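Local atomic coordinates of DspB (Aggregatibacter actinomycetemcomitans, PDB entry 1YHT), a protein that probably hydrolyses the N-acetylglucosamine polymer that holds biofilms together, acting as a family 20 beta-N-acetylhexosaminidase that releases the cells. Residues N59-R70 against N84-Y94. Sequence-based numbering, arbitrary orientation.
Sequences NYAIESHLLNQR and NPYTGKPFLSY
Gln69 lies over one face of the Phe91 ring, its amide plane within 5° of the ring and its CG 3.5 Å from the ring centroid in a CH-pi contact; Arg70 O meets the edge of the same ring at CZ. Glu63 also stacks on a ring, that of Tyr94, with CG over the face but offset toward the rim, while His65 ND1 and Arg70 NH2 come to the edge, the guanidinium inclined to the ring. His65 ND1 and Tyr94 OH share a nearly straight hydrogen bond of 2.8 Å. In Gln69 and Glu63, CG anti to the backbone N (chi1 174° and -173°) and an extended chain carry the terminal group over the ring; Gln69 runs antiparallel past Phe91, whereas Glu63 crosses Tyr94 at about a right angle, its carboxylate flat against the ring. The Gln69 amide is gripped at both ends. Its NE2 donates to Tyr60 O and Ile62 O, and Gln69 OE1 takes Asn84 ND2 on a lone pair at 2.9 Å, the two amides being steeply inclined. A water joins Gln69 OE1 to Asn59 OD1 and Thr87 OG1. The Glu63 carboxylate is shared as well: Glu63 OE1 accepts Tyr94 N at 2.9 Å, at the start of helix 94-106 where Ser93 is the N-cap, and OE2 forms a salt bridge with Arg70 NE and accepts Ala71 N. In this TIM-barrel catalytic domain, segment 59-70 belongs to the loop after strand 49-53; segment 84-94 leads from a small antiparallel sheet into helix 94-106. The backbones join in a single bridge, Ile62 with Leu92: Leu92 N donates to Ala61 O, and Glu63 N to Leu92 O. Beyond it Asn59 ND2 donates to Pro90 O at 2.9 Å. Ser64 CB points away from 84-94, and its OG hydrogen-bonds Glu166 of helix 154-171.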
loop_
_atom_site.group_PDB
_atom_site.type_symbol
_atom_site.label_atom_id
_atom_site.label_comp_id
_atom_site.label_asym_id
_atom_site.label_seq_id
_atom_site.Cartn_x
_atom_site.Cartn_y
_atom_site.Cartn_z
ATOM N N ASN A 59 -7.998 -10.398 -2.365
ATOM C CA ASN A 59 -9.260 -9.688 -2.473
ATOM C C ASN A 59 -9.112 -8.265 -3.027
ATOM O O ASN A 59 -8.008 -7.710 -3.065
ATOM C CB ASN A 59 -9.918 -9.641 -1.085
ATOM C CG ASN A 59 -11.390 -9.230 -1.113
ATOM O OD1 ASN A 59 -12.110 -9.409 -2.103
ATOM N ND2 ASN A 59 -11.853 -8.734 0.009
ATOM N N TYR A 60 -10.243 -7.739 -3.514
ATOM C CA TYR A 60 -10.410 -6.343 -3.907
ATOM C C TYR A 60 -11.555 -5.894 -2.987
ATOM O O TYR A 60 -12.712 -6.263 -3.206
ATOM C CB TYR A 60 -10.852 -6.245 -5.401
ATOM C CG TYR A 60 -10.995 -4.843 -5.894
ATOM C CD1 TYR A 60 -9.888 -4.156 -6.382
ATOM C CD2 TYR A 60 -12.219 -4.169 -5.815
ATOM C CE1 TYR A 60 -9.992 -2.830 -6.826
ATOM C CE2 TYR A 60 -12.341 -2.837 -6.226
ATOM C CZ TYR A 60 -11.197 -2.184 -6.754
ATOM O OH TYR A 60 -11.239 -0.893 -7.147
ATOM N N ALA A 61 -11.233 -5.089 -1.981
ATOM C CA ALA A 61 -12.093 -4.931 -0.823
ATOM C C ALA A 61 -13.006 -3.694 -0.811
ATOM O O ALA A 61 -13.447 -3.272 0.262
ATOM C CB ALA A 61 -11.246 -4.944 0.429
ATOM N N ILE A 62 -13.303 -3.131 -1.982
ATOM C CA ILE A 62 -14.281 -2.047 -2.113
ATOM C C ILE A 62 -15.206 -2.308 -3.261
ATOM O O ILE A 62 -14.891 -3.051 -4.173
ATOM C CB ILE A 62 -13.614 -0.626 -2.292
ATOM C CG1 ILE A 62 -12.886 -0.500 -3.633
ATOM C CG2 ILE A 62 -12.648 -0.404 -1.176
ATOM C CD1 ILE A 62 -12.079 0.818 -3.769
ATOM N N GLU A 63 -16.347 -1.631 -3.219
ATOM C CA GLU A 63 -17.324 -1.698 -4.255
ATOM C C GLU A 63 -16.778 -1.146 -5.582
ATOM O O GLU A 63 -15.928 -0.217 -5.610
ATOM C CB GLU A 63 -18.584 -0.938 -3.828
ATOM C CG GLU A 63 -19.751 -1.088 -4.771
ATOM C CD GLU A 63 -21.118 -0.728 -4.185
ATOM O OE1 GLU A 63 -21.245 -0.188 -3.051
ATOM O OE2 GLU A 63 -22.080 -1.063 -4.874
ATOM N N SER A 64 -17.310 -1.686 -6.681
ATOM C CA SER A 64 -16.853 -1.313 -8.033
ATOM C C SER A 64 -17.940 -1.528 -9.088
ATOM O O SER A 64 -18.452 -2.642 -9.225
ATOM C CB SER A 64 -15.643 -2.143 -8.461
ATOM O OG SER A 64 -15.236 -1.792 -9.789
ATOM N N HIS A 65 -18.274 -0.460 -9.818
ATOM C CA HIS A 65 -19.043 -0.587 -11.072
ATOM C C HIS A 65 -18.230 -1.312 -12.166
ATOM O O HIS A 65 -18.702 -2.229 -12.800
ATOM C CB HIS A 65 -19.433 0.804 -11.610
ATOM C CG HIS A 65 -20.672 1.392 -11.004
ATOM N ND1 HIS A 65 -20.764 1.744 -9.675
ATOM C CD2 HIS A 65 -21.843 1.763 -11.581
ATOM C CE1 HIS A 65 -21.967 2.258 -9.451
ATOM N NE2 HIS A 65 -22.653 2.259 -10.593
ATOM N N LEU A 66 -16.977 -0.889 -12.358
ATOM C CA LEU A 66 -16.145 -1.441 -13.449
ATOM C C LEU A 66 -15.889 -2.937 -13.314
ATOM O O LEU A 66 -15.878 -3.684 -14.319
ATOM C CB LEU A 66 -14.804 -0.671 -13.525
ATOM C CG LEU A 66 -14.677 0.535 -14.465
ATOM C CD1 LEU A 66 -15.719 1.505 -14.270
ATOM C CD2 LEU A 66 -13.351 1.225 -14.247
ATOM N N LEU A 67 -15.647 -3.390 -12.087
ATOM C CA LEU A 67 -15.437 -4.819 -11.823
ATOM C C LEU A 67 -16.723 -5.556 -11.440
ATOM O O LEU A 67 -16.696 -6.739 -11.179
ATOM C CB LEU A 67 -14.367 -5.020 -10.773
ATOM C CG LEU A 67 -13.064 -4.263 -11.045
ATOM C CD1 LEU A 67 -12.183 -4.348 -9.858
ATOM C CD2 LEU A 67 -12.329 -4.764 -12.271
ATOM N N ASN A 68 -17.833 -4.830 -11.449
ATOM C CA ASN A 68 -19.161 -5.326 -11.154
ATOM C C ASN A 68 -19.250 -6.109 -9.813
ATOM O O ASN A 68 -19.607 -7.273 -9.786
ATOM C CB ASN A 68 -19.755 -6.141 -12.334
ATOM C CG ASN A 68 -21.236 -6.370 -12.174
ATOM O OD1 ASN A 68 -21.888 -5.683 -11.394
ATOM N ND2 ASN A 68 -21.789 -7.336 -12.913
ATOM N N GLN A 69 -18.840 -5.442 -8.738
ATOM C CA GLN A 69 -18.894 -5.930 -7.381
ATOM C C GLN A 69 -19.754 -4.935 -6.674
ATOM O O GLN A 69 -19.285 -3.852 -6.269
ATOM C CB GLN A 69 -17.486 -5.980 -6.753
ATOM C CG GLN A 69 -17.531 -6.360 -5.277
ATOM C CD GLN A 69 -16.213 -6.867 -4.764
ATOM O OE1 GLN A 69 -15.987 -8.083 -4.747
ATOM N NE2 GLN A 69 -15.333 -5.932 -4.317
ATOM N N ARG A 70 -21.040 -5.247 -6.595
ATOM C CA ARG A 70 -22.030 -4.281 -6.202
ATOM C C ARG A 70 -22.717 -4.720 -4.896
ATOM O O ARG A 70 -22.995 -5.921 -4.661
ATOM C CB ARG A 70 -23.042 -4.062 -7.329
ATOM C CG ARG A 70 -22.502 -3.443 -8.659
ATOM C CD ARG A 70 -21.768 -2.113 -8.492
ATOM N NE ARG A 70 -22.444 -1.135 -7.653
ATOM C CZ ARG A 70 -23.481 -0.383 -8.021
ATOM N NH1 ARG A 70 -24.009 -0.509 -9.231
ATOM N NH2 ARG A 70 -24.030 0.481 -7.174
ATOM N N ASN A 84 -19.272 -10.590 -1.348
ATOM C CA ASN A 84 -19.500 -10.899 -2.758
ATOM C C ASN A 84 -19.832 -12.405 -2.854
ATOM O O ASN A 84 -18.998 -13.211 -2.520
ATOM C CB ASN A 84 -18.246 -10.545 -3.577
ATOM C CG ASN A 84 -18.394 -10.885 -5.065
ATOM O OD1 ASN A 84 -19.025 -11.889 -5.416
ATOM N ND2 ASN A 84 -17.829 -10.056 -5.934
ATOM N N PRO A 85 -21.049 -12.780 -3.286
ATOM C CA PRO A 85 -21.334 -14.207 -3.215
ATOM C C PRO A 85 -20.493 -15.058 -4.189
ATOM O O PRO A 85 -20.436 -16.247 -3.994
ATOM C CB PRO A 85 -22.823 -14.298 -3.567
ATOM C CG PRO A 85 -23.068 -13.109 -4.454
ATOM C CD PRO A 85 -22.191 -12.018 -3.817
ATOM N N TYR A 86 -19.895 -14.470 -5.230
ATOM C CA TYR A 86 -19.070 -15.253 -6.152
ATOM C C TYR A 86 -17.688 -15.507 -5.597
ATOM O O TYR A 86 -17.185 -16.620 -5.668
ATOM C CB TYR A 86 -18.917 -14.608 -7.541
ATOM C CG TYR A 86 -18.277 -15.584 -8.549
ATOM C CD1 TYR A 86 -19.015 -16.666 -9.040
ATOM C CD2 TYR A 86 -16.950 -15.454 -8.972
ATOM C CE1 TYR A 86 -18.469 -17.583 -9.948
ATOM C CE2 TYR A 86 -16.387 -16.361 -9.884
ATOM C CZ TYR A 86 -17.156 -17.431 -10.372
ATOM O OH TYR A 86 -16.660 -18.374 -11.283
ATOM N N THR A 87 -17.067 -14.473 -5.042
ATOM C CA THR A 87 -15.738 -14.618 -4.500
ATOM C C THR A 87 -15.765 -15.081 -3.077
ATOM O O THR A 87 -14.771 -15.564 -2.563
ATOM C CB THR A 87 -14.960 -13.286 -4.587
ATOM O OG1 THR A 87 -15.560 -12.318 -3.710
ATOM C CG2 THR A 87 -14.969 -12.787 -5.984
ATOM N N GLY A 88 -16.900 -14.916 -2.425
ATOM C CA GLY A 88 -17.017 -15.214 -1.008
ATOM C C GLY A 88 -16.254 -14.256 -0.086
ATOM O O GLY A 88 -16.040 -14.567 1.092
ATOM N N LYS A 89 -15.878 -13.088 -0.597
ATOM C CA LYS A 89 -14.996 -12.144 0.150
ATOM C C LYS A 89 -15.724 -10.841 0.412
ATOM O O LYS A 89 -16.625 -10.523 -0.348
ATOM C CB LYS A 89 -13.792 -11.790 -0.700
ATOM C CG LYS A 89 -12.906 -12.897 -1.048
ATOM C CD LYS A 89 -12.460 -13.632 0.175
ATOM C CE LYS A 89 -11.208 -14.443 -0.163
ATOM N NZ LYS A 89 -11.224 -15.692 0.648
ATOM N N PRO A 90 -15.350 -10.110 1.494
ATOM C CA PRO A 90 -15.993 -8.852 1.850
ATOM C C PRO A 90 -15.560 -7.631 1.067
ATOM O O PRO A 90 -14.460 -7.592 0.538
ATOM C CB PRO A 90 -15.623 -8.679 3.316
ATOM C CG PRO A 90 -14.275 -9.366 3.429
ATOM C CD PRO A 90 -14.378 -10.538 2.527
ATOM N N PHE A 91 -16.452 -6.655 0.965
ATOM C CA PHE A 91 -16.043 -5.360 0.417
ATOM C C PHE A 91 -16.809 -4.237 1.064
ATOM O O PHE A 91 -17.930 -4.415 1.579
ATOM C CB PHE A 91 -16.160 -5.356 -1.099
ATOM C CG PHE A 91 -17.568 -5.497 -1.598
ATOM C CD1 PHE A 91 -18.322 -4.355 -1.885
ATOM C CD2 PHE A 91 -18.142 -6.748 -1.805
ATOM C CE1 PHE A 91 -19.627 -4.463 -2.380
ATOM C CE2 PHE A 91 -19.437 -6.851 -2.295
ATOM C CZ PHE A 91 -20.181 -5.703 -2.570
ATOM N N LEU A 92 -16.199 -3.059 1.070
ATOM C CA LEU A 92 -16.851 -1.855 1.609
ATOM C C LEU A 92 -17.770 -1.315 0.562
ATOM O O LEU A 92 -17.351 -1.102 -0.589
ATOM C CB LEU A 92 -15.806 -0.798 2.007
ATOM C CG LEU A 92 -14.950 -1.144 3.211
ATOM C CD1 LEU A 92 -13.725 -0.214 3.318
ATOM C CD2 LEU A 92 -15.760 -1.176 4.525
ATOM N N SER A 93 -19.016 -1.039 0.940
ATOM C CA SER A 93 -19.931 -0.396 0.041
ATOM C C SER A 93 -19.543 1.065 -0.143
ATOM O O SER A 93 -18.843 1.645 0.679
ATOM C CB SER A 93 -21.373 -0.459 0.576
ATOM O OG SER A 93 -21.534 0.460 1.644
ATOM N N TYR A 94 -20.049 1.670 -1.211
ATOM C CA TYR A 94 -19.861 3.106 -1.426
ATOM C C TYR A 94 -20.416 3.970 -0.263
ATOM O O TYR A 94 -19.823 4.968 0.098
ATOM C CB TYR A 94 -20.575 3.562 -2.683
ATOM C CG TYR A 94 -20.075 2.996 -3.984
ATOM C CD1 TYR A 94 -18.702 2.937 -4.294
ATOM C CD2 TYR A 94 -20.975 2.569 -4.942
ATOM C CE1 TYR A 94 -18.271 2.434 -5.515
ATOM C CE2 TYR A 94 -20.531 2.078 -6.198
ATOM C CZ TYR A 94 -19.183 2.005 -6.450
ATOM O OH TYR A 94 -18.796 1.498 -7.706
HETATM O O HOH W 1 -14.244 -9.889 -3.822
#